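Local coordinates for Fe-regulated protein B (Neisseria meningitidis, PDB 4AIP), which acts as an iron-regulated, TonB-dependent transporter of the meningococcal outer membrane, probably taking up iron, perhaps bound to a siderophore, at residues N101-F106 against R279-E284; A194-G198 against D222-E227; Y243-R249 against Q274-T280; R337-D342 against G353-T357. All blocks are in the same frame, centred on the assembly; numbering follows the deposited sequence.

Contact 1: residues N101-F106 against R279-E284; sequences NGTSQF and RTVREE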
# COMPACT_ATOMS: atom_id res chain seq x y z
N ASN B 101 16.67 -14.95 -4.00
CA ASN B 101 15.89 -14.26 -2.97
C ASN B 101 14.63 -15.07 -2.66
O ASN B 101 14.12 -15.81 -3.53
CB ASN B 101 15.53 -12.87 -3.49
CG ASN B 101 15.37 -11.86 -2.40
OD1 ASN B 101 15.23 -12.21 -1.23
ND2 ASN B 101 15.33 -10.57 -2.77
N GLY B 102 14.14 -14.94 -1.43
CA GLY B 102 12.83 -15.51 -1.00
C GLY B 102 12.69 -16.99 -1.29
O GLY B 102 13.60 -17.80 -1.00
N THR B 103 11.57 -17.35 -1.91
CA THR B 103 11.32 -18.77 -2.21
C THR B 103 12.09 -19.32 -3.45
O THR B 103 11.76 -20.36 -3.97
CB THR B 103 9.86 -19.08 -2.30
OG1 THR B 103 9.24 -18.12 -3.18
CG2 THR B 103 9.21 -19.07 -0.93
N SER B 104 13.13 -18.62 -3.89
CA SER B 104 14.11 -19.24 -4.77
C SER B 104 14.94 -20.24 -3.98
O SER B 104 15.53 -21.15 -4.53
CB SER B 104 15.08 -18.21 -5.30
OG SER B 104 14.48 -17.36 -6.22
N GLN B 105 14.98 -20.01 -2.67
CA GLN B 105 15.86 -20.70 -1.81
C GLN B 105 15.36 -22.10 -1.38
O GLN B 105 14.20 -22.29 -1.02
CB GLN B 105 16.10 -19.84 -0.59
CG GLN B 105 17.00 -18.65 -0.87
CD GLN B 105 17.10 -17.77 0.39
OE1 GLN B 105 17.11 -18.30 1.50
NE2 GLN B 105 17.21 -16.45 0.22
N PHE B 106 16.26 -23.07 -1.42
CA PHE B 106 16.02 -24.36 -0.76
C PHE B 106 16.87 -24.45 0.52
O PHE B 106 17.98 -23.87 0.58
CB PHE B 106 16.42 -25.47 -1.70
CG PHE B 106 15.66 -25.46 -2.96
CD1 PHE B 106 14.43 -26.09 -3.02
CD2 PHE B 106 16.18 -24.83 -4.11
CE1 PHE B 106 13.67 -26.09 -4.19
CE2 PHE B 106 15.45 -24.84 -5.29
CZ PHE B 106 14.16 -25.46 -5.32
N ARG B 279 8.40 -11.96 -10.68
CA ARG B 279 9.13 -13.15 -10.38
C ARG B 279 8.82 -14.04 -11.52
O ARG B 279 7.86 -13.79 -12.27
CB ARG B 279 8.61 -13.77 -9.11
CG ARG B 279 8.78 -12.85 -7.89
CD ARG B 279 10.23 -12.85 -7.37
NE ARG B 279 10.56 -14.14 -6.77
CZ ARG B 279 11.76 -14.56 -6.38
NH1 ARG B 279 12.82 -13.79 -6.54
NH2 ARG B 279 11.92 -15.76 -5.86
N THR B 280 9.62 -15.08 -11.66
CA THR B 280 9.55 -15.91 -12.83
C THR B 280 8.73 -17.14 -12.48
O THR B 280 8.58 -17.49 -11.31
CB THR B 280 10.99 -16.30 -13.30
OG1 THR B 280 11.64 -17.07 -12.28
CG2 THR B 280 11.81 -15.11 -13.46
N VAL B 281 8.14 -17.75 -13.49
CA VAL B 281 7.44 -19.01 -13.31
C VAL B 281 8.64 -19.81 -12.88
O VAL B 281 9.68 -19.65 -13.47
CB VAL B 281 6.96 -19.56 -14.69
CG1 VAL B 281 6.35 -20.99 -14.54
CG2 VAL B 281 6.02 -18.56 -15.42
N ARG B 282 8.60 -20.61 -11.85
CA ARG B 282 9.91 -21.30 -11.55
C ARG B 282 10.96 -20.42 -10.93
O ARG B 282 11.94 -20.07 -11.58
CB ARG B 282 10.60 -21.84 -12.81
CG ARG B 282 9.98 -23.02 -13.47
CD ARG B 282 10.85 -23.47 -14.62
NE ARG B 282 10.06 -24.02 -15.70
CZ ARG B 282 9.45 -23.31 -16.65
NH1 ARG B 282 9.56 -21.98 -16.69
NH2 ARG B 282 8.73 -23.93 -17.58
N GLU B 283 10.82 -20.12 -9.65
CA GLU B 283 11.74 -19.19 -8.99
C GLU B 283 13.17 -19.70 -8.76
O GLU B 283 14.06 -18.93 -8.35
CB GLU B 283 11.13 -18.74 -7.70
CG GLU B 283 9.69 -18.33 -7.90
CD GLU B 283 9.10 -17.67 -6.70
OE1 GLU B 283 9.72 -17.70 -5.58
OE2 GLU B 283 8.00 -17.13 -6.87
N GLU B 284 13.39 -20.99 -9.02
CA GLU B 284 14.72 -21.57 -8.80
C GLU B 284 15.69 -21.20 -9.92
O GLU B 284 16.88 -21.37 -9.78
CB GLU B 284 14.66 -23.08 -8.55
CG GLU B 284 14.35 -23.91 -9.79
CD GLU B 284 14.38 -25.44 -9.54
OE1 GLU B 284 15.18 -25.96 -8.71
OE2 GLU B 284 13.59 -26.13 -10.19
O HOH W 1 15.30 -14.71 -6.22
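Ser104 OG is gripped by three partners: it donates to the backbone Glu283 O over 2.7 Å, accepts from Arg279 NH2 at 3.0 Å, and takes a further bond from a water. The first bond meets its acceptor 35° above the carbonyl plane, while Ser104 OG itself lies tilted from the guanidinium plane. Arg279 reaches this point because its chain is bent at chi2 and chi3, which brings NH2 next to the loop. The same NH2 makes a straight salt bridge to Glu283 OE1 (2.9 Å, 174°) and a weak bond to Asn101 O. Glu283 OE1 also appears to link Thr103 OG1 to the arginine, although their 2.5 Å separation is doubtfully short. The water accepts from Asn101 N and Arg279 NH1; together with the NH2 bonds to Glu283 and Ser104, this holds the guanidinium in place. Further along, Phe106 CZ lies 3.6 Å from Glu284 OE1, with ring and carboxylate planes 54° apart; Glu284 OE2 is engaged by His133 and Arg722. The contact thus docks a plug-domain loop, between strands 95-97 and 107-109, on the loop that follows barrel strand 278-279, ahead of helix 296-299.

Contact 2: residues A194-G198 against D222-E227; sequences ASNNG and DEKDYE. Unlike the reference sequence in segment 194-198: Asn197 (reference Glu).
Asn196 reaches across to Glu227 with both ends of its amide. Its CB starts the side chain with CG anti to the backbone N (chi1 -174°), a torsion that carries the amide over to the facing chain. CG then lies 3.8 Å from Glu227 N, and the two tips divide the work. OD1 accepts from Glu227 N at 2.9 Å, in its own carbonyl plane and on a lone pair, with a nearly straight N-H...O angle of 169°. ND2 donates to Glu227 O over 3.1 Å, equally straight at 170°, and again meets a lone pair in the carbonyl plane. A side-chain amide therefore pairs with both backbone polar groups of one residue, much as a neighbouring strand would; ND2 also donates to Arg732 O. OD1 additionally touches Glu227 CB at 3.4 Å.

This pairing continues past the end of the antiparallel barrel strands 198-209 and 212-223, whose last pair here is Gly198 with Glu223, a non-hydrogen-bonded one. The tight turn before it is closed by backbone bonds between Ala194 and Gly198 and contains a cis peptide bond preceding Asn197, a residue that differs from the reference sequence. Asn197 O accepts from Lys224 N at 2.7 Å, nearly along the C=O axis, and Asn197 CB packs 3.7 Å from Lys224 CB. Beyond CB the lysine chain bends at chi2 and chi3 toward Asp222, with which it forms a long salt bridge, while Arg358 of a second subunit packs on both Asn197 and Lys224.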
# COMPACT_ATOMS: atom_id res chain seq x y z
N ALA B 194 21.60 -1.66 2.41
CA ALA B 194 22.50 -2.60 1.79
C ALA B 194 22.95 -2.13 0.44
O ALA B 194 22.13 -1.82 -0.40
CB ALA B 194 21.86 -3.94 1.69
N SER B 195 24.25 -2.17 0.19
CA SER B 195 24.76 -1.74 -1.12
C SER B 195 24.35 -2.65 -2.20
O SER B 195 24.23 -2.20 -3.31
CB SER B 195 26.27 -1.60 -1.15
OG SER B 195 26.86 -2.89 -1.23
N ASN B 196 24.14 -3.91 -1.90
CA ASN B 196 23.93 -4.88 -2.96
C ASN B 196 22.68 -5.71 -2.81
O ASN B 196 22.80 -6.92 -2.63
CB ASN B 196 25.15 -5.82 -3.03
CG ASN B 196 25.09 -6.79 -4.21
OD1 ASN B 196 24.15 -6.76 -5.02
ND2 ASN B 196 26.09 -7.67 -4.31
N ASN B 197 21.47 -5.16 -2.92
CA ASN B 197 21.10 -3.77 -3.22
C ASN B 197 19.76 -3.76 -2.47
O ASN B 197 18.80 -4.39 -2.90
CB ASN B 197 20.87 -3.58 -4.75
CG ASN B 197 20.76 -2.03 -5.22
OD1 ASN B 197 21.04 -1.10 -4.46
ND2 ASN B 197 20.39 -1.81 -6.51
N GLY B 198 19.72 -3.12 -1.30
CA GLY B 198 18.45 -2.99 -0.63
C GLY B 198 18.32 -1.92 0.42
O GLY B 198 19.31 -1.32 0.87
N ASP B 222 13.03 -3.81 1.20
CA ASP B 222 12.88 -3.64 -0.26
C ASP B 222 14.18 -3.91 -0.96
O ASP B 222 15.11 -3.09 -0.90
CB ASP B 222 12.40 -2.22 -0.61
CG ASP B 222 11.75 -2.14 -2.02
OD1 ASP B 222 11.43 -3.20 -2.61
OD2 ASP B 222 11.55 -1.01 -2.53
N GLU B 223 14.25 -5.08 -1.62
CA GLU B 223 15.52 -5.57 -2.20
C GLU B 223 15.48 -5.55 -3.72
O GLU B 223 14.55 -6.07 -4.32
CB GLU B 223 15.82 -7.00 -1.73
CG GLU B 223 16.08 -7.15 -0.23
CD GLU B 223 16.64 -8.52 0.17
OE1 GLU B 223 16.26 -9.58 -0.43
OE2 GLU B 223 17.50 -8.56 1.10
N LYS B 224 16.53 -5.00 -4.32
CA LYS B 224 16.66 -5.02 -5.77
C LYS B 224 17.28 -6.33 -6.28
O LYS B 224 17.69 -7.15 -5.47
CB LYS B 224 17.51 -3.83 -6.19
CG LYS B 224 16.73 -2.64 -6.65
CD LYS B 224 15.66 -2.15 -5.72
CE LYS B 224 14.41 -1.79 -6.55
NZ LYS B 224 13.19 -1.58 -5.72
N ASP B 225 17.31 -6.52 -7.61
CA ASP B 225 18.15 -7.52 -8.25
C ASP B 225 19.56 -7.47 -7.64
O ASP B 225 20.17 -6.35 -7.57
CB ASP B 225 18.24 -7.28 -9.75
CG ASP B 225 16.96 -7.67 -10.45
OD1 ASP B 225 16.06 -8.26 -9.79
OD2 ASP B 225 16.85 -7.44 -11.66
N TYR B 226 20.05 -8.62 -7.17
CA TYR B 226 21.36 -8.67 -6.55
C TYR B 226 22.45 -8.95 -7.58
O TYR B 226 22.23 -9.66 -8.56
CB TYR B 226 21.41 -9.69 -5.40
CG TYR B 226 21.42 -11.14 -5.82
CD1 TYR B 226 20.24 -11.83 -6.02
CD2 TYR B 226 22.63 -11.81 -6.02
CE1 TYR B 226 20.22 -13.15 -6.39
CE2 TYR B 226 22.64 -13.16 -6.41
CZ TYR B 226 21.42 -13.82 -6.59
OH TYR B 226 21.39 -15.13 -7.00
N GLU B 227 23.61 -8.38 -7.31
CA GLU B 227 24.79 -8.58 -8.11
C GLU B 227 25.55 -9.81 -7.58
O GLU B 227 25.89 -9.88 -6.41
CB GLU B 227 25.65 -7.34 -8.03
CG GLU B 227 26.89 -7.31 -8.88
CD GLU B 227 27.53 -5.92 -8.92
OE1 GLU B 227 26.78 -4.92 -9.05
OE2 GLU B 227 28.78 -5.85 -8.84

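Contact 3: residues Y243-R249 against Q274-T280; sequences YSALDKR and QHRGIRT
Backbone hydrogen bonds join Asp247 to Arg276 and Arg249 to Gln274, two antiparallel hydrogen-bonded pairs, with Lys248 and His275 as the non-hydrogen-bonded pair between them. The axes of the short segments 246-249 and 274-276 approach to 4.7 Å, their directions 160° apart, and Lys248 CA adds a CA-H...O contact to Gln274 O. Beyond Gly277, where the chain turns a corner, direct pairing gives way to water: one donates to Ala245 O and Ile278 O, and another links Tyr243 O to Thr280 N.

Charged groups gather on the face bearing Asp247, Arg249 and Arg276. The guanidinium of Arg249 lies flat on that of Arg276, centres 3.7 Å apart and planes at 13°. Asp247 OD2 accepts from Arg249 NH2 at 2.8 Å, in the guanidinium plane, and this carboxylate probably eases the closeness of the two cations. Arg276 binds L-glutamate in another structure of this protein; its chain is bent at chi2 and chi3, bringing its guanidinium over that of Arg249.

Apolar and ring contacts occupy the rest. Lys248 CD sits over the face of the His275 imidazole in a CH-pi contact, 4.1 Å from the centroid. Leu246 CD2 touches Arg279 CD at 3.5 Å, and Leu246 CD1 lies over the centre of the Arg279 guanidinium. Tyr243 CE1 meets Ile278 CG2 at 3.8 Å, while Tyr243 CB packs on Thr280 CG2.

The hairpin of strands 246-259 and 264-276 is flanked in the barrel by strand 212-223 beside the former and strand 302-318 beside the latter.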
# COMPACT_ATOMS: atom_id res chain seq x y z
N TYR B 243 15.33 -10.80 -11.89
CA TYR B 243 14.09 -11.11 -11.17
C TYR B 243 14.29 -11.70 -9.80
O TYR B 243 13.59 -12.59 -9.37
CB TYR B 243 13.16 -11.97 -12.01
CG TYR B 243 12.86 -11.37 -13.33
CD1 TYR B 243 11.92 -10.32 -13.46
CD2 TYR B 243 13.52 -11.81 -14.47
CE1 TYR B 243 11.64 -9.77 -14.70
CE2 TYR B 243 13.24 -11.24 -15.72
CZ TYR B 243 12.30 -10.23 -15.82
OH TYR B 243 12.06 -9.71 -17.05
N SER B 244 15.26 -11.16 -9.12
CA SER B 244 15.65 -11.61 -7.82
C SER B 244 15.32 -10.51 -6.82
O SER B 244 15.54 -10.67 -5.64
CB SER B 244 17.15 -11.93 -7.81
OG SER B 244 17.94 -10.80 -8.11
N ALA B 245 14.83 -9.37 -7.32
CA ALA B 245 14.21 -8.35 -6.48
C ALA B 245 12.93 -8.86 -5.79
O ALA B 245 12.13 -9.57 -6.38
CB ALA B 245 13.91 -7.07 -7.28
N LEU B 246 12.80 -8.52 -4.51
CA LEU B 246 11.62 -8.78 -3.73
C LEU B 246 11.43 -7.71 -2.72
O LEU B 246 12.38 -7.21 -2.14
CB LEU B 246 11.71 -10.11 -2.99
CG LEU B 246 11.37 -11.38 -3.74
CD1 LEU B 246 11.60 -12.61 -2.83
CD2 LEU B 246 9.96 -11.32 -4.26
N ASP B 247 10.16 -7.37 -2.54
CA ASP B 247 9.70 -6.42 -1.56
C ASP B 247 9.12 -7.34 -0.50
O ASP B 247 8.14 -8.07 -0.74
CB ASP B 247 8.65 -5.52 -2.25
CG ASP B 247 8.05 -4.43 -1.34
OD1 ASP B 247 8.38 -4.28 -0.14
OD2 ASP B 247 7.21 -3.68 -1.87
N LYS B 248 9.75 -7.35 0.67
CA LYS B 248 9.40 -8.30 1.72
C LYS B 248 8.95 -7.62 3.00
O LYS B 248 9.71 -6.89 3.65
CB LYS B 248 10.55 -9.25 2.05
CG LYS B 248 11.08 -10.09 0.90
CD LYS B 248 12.11 -11.06 1.41
CE LYS B 248 13.45 -10.84 0.76
NZ LYS B 248 14.58 -11.05 1.71
N ARG B 249 7.71 -7.92 3.38
CA ARG B 249 7.01 -7.29 4.50
C ARG B 249 6.51 -8.28 5.53
O ARG B 249 6.02 -9.38 5.19
CB ARG B 249 5.76 -6.55 3.99
CG ARG B 249 6.15 -5.43 3.09
CD ARG B 249 4.97 -4.62 2.62
NE ARG B 249 5.29 -4.10 1.30
CZ ARG B 249 4.61 -3.15 0.68
NH1 ARG B 249 3.56 -2.58 1.25
NH2 ARG B 249 4.98 -2.77 -0.52
N GLN B 274 5.27 -11.57 3.85
CA GLN B 274 4.88 -11.53 2.45
C GLN B 274 6.01 -11.09 1.48
O GLN B 274 6.76 -10.13 1.75
CB GLN B 274 3.70 -10.59 2.33
CG GLN B 274 3.16 -10.52 1.00
CD GLN B 274 1.92 -9.69 0.94
OE1 GLN B 274 0.87 -10.18 0.53
NE2 GLN B 274 2.01 -8.45 1.38
N HIS B 275 6.07 -11.77 0.34
CA HIS B 275 7.03 -11.40 -0.67
C HIS B 275 6.34 -10.99 -1.93
O HIS B 275 5.50 -11.73 -2.41
CB HIS B 275 7.89 -12.58 -1.03
CG HIS B 275 8.59 -13.23 0.12
ND1 HIS B 275 9.19 -14.46 -0.00
CD2 HIS B 275 8.83 -12.82 1.38
CE1 HIS B 275 9.74 -14.80 1.15
NE2 HIS B 275 9.56 -13.81 2.00
N ARG B 276 6.73 -9.85 -2.52
CA ARG B 276 6.12 -9.43 -3.79
C ARG B 276 7.14 -8.94 -4.78
O ARG B 276 8.15 -8.33 -4.42
CB ARG B 276 5.06 -8.33 -3.57
CG ARG B 276 5.57 -7.19 -2.80
CD ARG B 276 4.60 -6.94 -1.69
NE ARG B 276 3.76 -5.81 -2.07
CZ ARG B 276 2.64 -5.42 -1.45
NH1 ARG B 276 2.19 -6.08 -0.39
NH2 ARG B 276 1.95 -4.37 -1.91
N GLY B 277 6.87 -9.17 -6.04
CA GLY B 277 7.70 -8.57 -7.07
C GLY B 277 7.45 -9.25 -8.39
O GLY B 277 6.58 -10.13 -8.51
N ILE B 278 8.19 -8.87 -9.41
CA ILE B 278 8.03 -9.54 -10.66
C ILE B 278 8.98 -10.77 -10.55
O ILE B 278 10.21 -10.63 -10.35
CB ILE B 278 8.49 -8.65 -11.84
CG1 ILE B 278 7.96 -7.21 -11.73
CG2 ILE B 278 8.16 -9.30 -13.16
CD1 ILE B 278 6.49 -7.06 -11.99
N ARG B 279 8.40 -11.96 -10.68
CA ARG B 279 9.13 -13.15 -10.38
C ARG B 279 8.82 -14.04 -11.52
O ARG B 279 7.86 -13.79 -12.27
CB ARG B 279 8.61 -13.77 -9.11
CG ARG B 279 8.78 -12.85 -7.89
CD ARG B 279 10.23 -12.85 -7.37
NE ARG B 279 10.56 -14.14 -6.77
CZ ARG B 279 11.76 -14.56 -6.38
NH1 ARG B 279 12.82 -13.79 -6.54
NH2 ARG B 279 11.92 -15.76 -5.86
N THR B 280 9.62 -15.08 -11.66
CA THR B 280 9.55 -15.91 -12.83
C THR B 280 8.73 -17.14 -12.48
O THR B 280 8.58 -17.49 -11.31
CB THR B 280 10.99 -16.30 -13.30
OG1 THR B 280 11.64 -17.07 -12.28
CG2 THR B 280 11.81 -15.11 -13.46
O HOH W 2 12.14 -15.09 -10.01
O HOH W 3 12.06 -9.33 -8.96

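Contact 4: residues R337-D342 against G353-T357; sequences RYSADD and GPNHT
Asn355 and Asp342 cross at about a right angle, their amide and carboxylate planes 66° apart, and Asn355 ND2 donates to Asp342 OD2 at 3.0 Å on the anti lone pair. The syn lone pair of the same oxygen takes Arg337 NH1 at 2.8 Å. Arg337, extended from CG to NE, meets the carboxylate end-on, with NH2 turned to Asp342 OD1. That second oxygen also accepts from Ser339 OG (2.6 Å), which comes from above the carboxylate plane, on the face opposite Arg337 NH2. Four donors from the two segments hold the carboxylate, probably keeping it ionised, and Thr345 OG1 also bonds OD1.

Strands 325-339 and 355-371 are antiparallel neighbours in the barrel, their short axes here running at 174° and pairing Arg337 with Thr357, Tyr338 with His356, and Ser339 with Asn355. Tyr338 lies alongside Pro354, pointing the same way, with Tyr338 CE1 3.9 Å from Pro354 CB. His356 instead crosses Tyr338 at about a right angle, presenting ND1 to the ring edge. Past the strand ends, Asp341 OD1 accepts from Gly353 N at 2.8 Å and is also hydrogen-bonded to Ser343 OG, while Ile278 of a third subunit packs against Tyr338 and Pro354.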
# COMPACT_ATOMS: atom_id res chain seq x y z
N ARG B 337 -0.29 -18.25 -2.73
CA ARG B 337 0.29 -17.71 -3.91
C ARG B 337 -0.77 -16.94 -4.69
O ARG B 337 -1.87 -17.43 -5.03
CB ARG B 337 0.96 -18.79 -4.76
CG ARG B 337 1.55 -18.27 -6.04
CD ARG B 337 1.77 -19.43 -6.98
NE ARG B 337 2.46 -19.04 -8.20
CZ ARG B 337 1.84 -18.71 -9.33
NH1 ARG B 337 0.50 -18.75 -9.41
NH2 ARG B 337 2.55 -18.39 -10.38
N TYR B 338 -0.41 -15.70 -4.95
CA TYR B 338 -1.18 -14.85 -5.84
C TYR B 338 -0.32 -14.43 -7.06
O TYR B 338 0.81 -13.95 -6.91
CB TYR B 338 -1.64 -13.60 -5.08
CG TYR B 338 -2.25 -12.58 -6.01
CD1 TYR B 338 -3.60 -12.69 -6.45
CD2 TYR B 338 -1.47 -11.55 -6.51
CE1 TYR B 338 -4.14 -11.74 -7.34
CE2 TYR B 338 -2.01 -10.60 -7.39
CZ TYR B 338 -3.33 -10.70 -7.80
OH TYR B 338 -3.83 -9.75 -8.67
N SER B 339 -0.89 -14.58 -8.24
CA SER B 339 -0.24 -14.11 -9.42
C SER B 339 -1.18 -13.21 -10.16
O SER B 339 -2.38 -13.52 -10.24
CB SER B 339 0.10 -15.31 -10.28
OG SER B 339 0.20 -14.92 -11.64
N ALA B 340 -0.66 -12.09 -10.68
CA ALA B 340 -1.49 -11.12 -11.44
C ALA B 340 -1.87 -11.61 -12.83
O ALA B 340 -2.86 -11.16 -13.38
CB ALA B 340 -0.81 -9.76 -11.55
N ASP B 341 -1.05 -12.47 -13.42
CA ASP B 341 -1.39 -13.09 -14.67
C ASP B 341 -0.70 -14.43 -14.77
O ASP B 341 0.54 -14.49 -14.72
CB ASP B 341 -0.99 -12.22 -15.86
CG ASP B 341 -1.39 -12.85 -17.19
OD1 ASP B 341 -2.33 -13.70 -17.18
OD2 ASP B 341 -0.78 -12.46 -18.22
N ASP B 342 -1.49 -15.49 -14.95
CA ASP B 342 -0.89 -16.82 -15.05
C ASP B 342 -0.93 -17.46 -16.45
O ASP B 342 -0.80 -18.68 -16.54
CB ASP B 342 -1.44 -17.77 -13.97
CG ASP B 342 -0.56 -17.82 -12.73
OD1 ASP B 342 0.55 -17.25 -12.73
OD2 ASP B 342 -0.98 -18.45 -11.74
N GLY B 353 -5.06 -13.97 -16.42
CA GLY B 353 -5.36 -13.01 -15.35
C GLY B 353 -5.07 -13.53 -13.96
O GLY B 353 -4.38 -14.54 -13.82
N PRO B 354 -5.60 -12.86 -12.93
CA PRO B 354 -5.22 -13.19 -11.56
C PRO B 354 -5.59 -14.60 -11.10
O PRO B 354 -6.65 -15.15 -11.50
CB PRO B 354 -5.97 -12.16 -10.71
CG PRO B 354 -6.39 -11.12 -11.66
CD PRO B 354 -6.66 -11.84 -12.94
N ASN B 355 -4.68 -15.18 -10.32
CA ASN B 355 -4.80 -16.53 -9.88
C ASN B 355 -4.30 -16.65 -8.48
O ASN B 355 -3.31 -16.05 -8.09
CB ASN B 355 -4.04 -17.48 -10.81
CG ASN B 355 -4.37 -18.94 -10.52
OD1 ASN B 355 -5.51 -19.30 -10.31
ND2 ASN B 355 -3.35 -19.79 -10.52
N HIS B 356 -4.97 -17.46 -7.72
CA HIS B 356 -4.83 -17.40 -6.32
C HIS B 356 -4.92 -18.80 -5.82
O HIS B 356 -5.86 -19.46 -6.14
CB HIS B 356 -6.03 -16.63 -5.98
CG HIS B 356 -6.17 -16.28 -4.60
ND1 HIS B 356 -5.25 -15.53 -3.94
CD2 HIS B 356 -7.21 -16.44 -3.77
CE1 HIS B 356 -5.70 -15.29 -2.73
NE2 HIS B 356 -6.88 -15.85 -2.60
N THR B 357 -3.91 -19.26 -5.09
CA THR B 357 -3.81 -20.61 -4.66
C THR B 357 -3.61 -20.60 -3.18
O THR B 357 -2.76 -19.89 -2.66
CB THR B 357 -2.61 -21.32 -5.35
OG1 THR B 357 -2.76 -21.25 -6.78
CG2 THR B 357 -2.54 -22.77 -4.95
O HOH W 4 -1.72 -18.67 -7.75

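Overall arrangement
Contacts 1 and 3 share Arg279 and Thr280, and their centres lie 9 Å apart: the plug loop of contact 1 rests on the barrel strands of contact 3, with Asn101 ND2 2.9 Å from Ser244 O. Contact 2 adjoins contact 3 through neighbouring strands 212-223 and 246-259, Glu223 N standing 2.9 Å from Leu246 O. Within the chain contact 4 touches none of the others, though its Tyr338 and Pro354 meet Ile278 of a neighbouring subunit. Arg276, seen to bind L-glutamate in another structure, belongs to contact 3; the side chains of Asp222 and Tyr338 come within about 7 and 8 Å of its side chain. The Gln274 side chain is about 8 Å from a bound N8E.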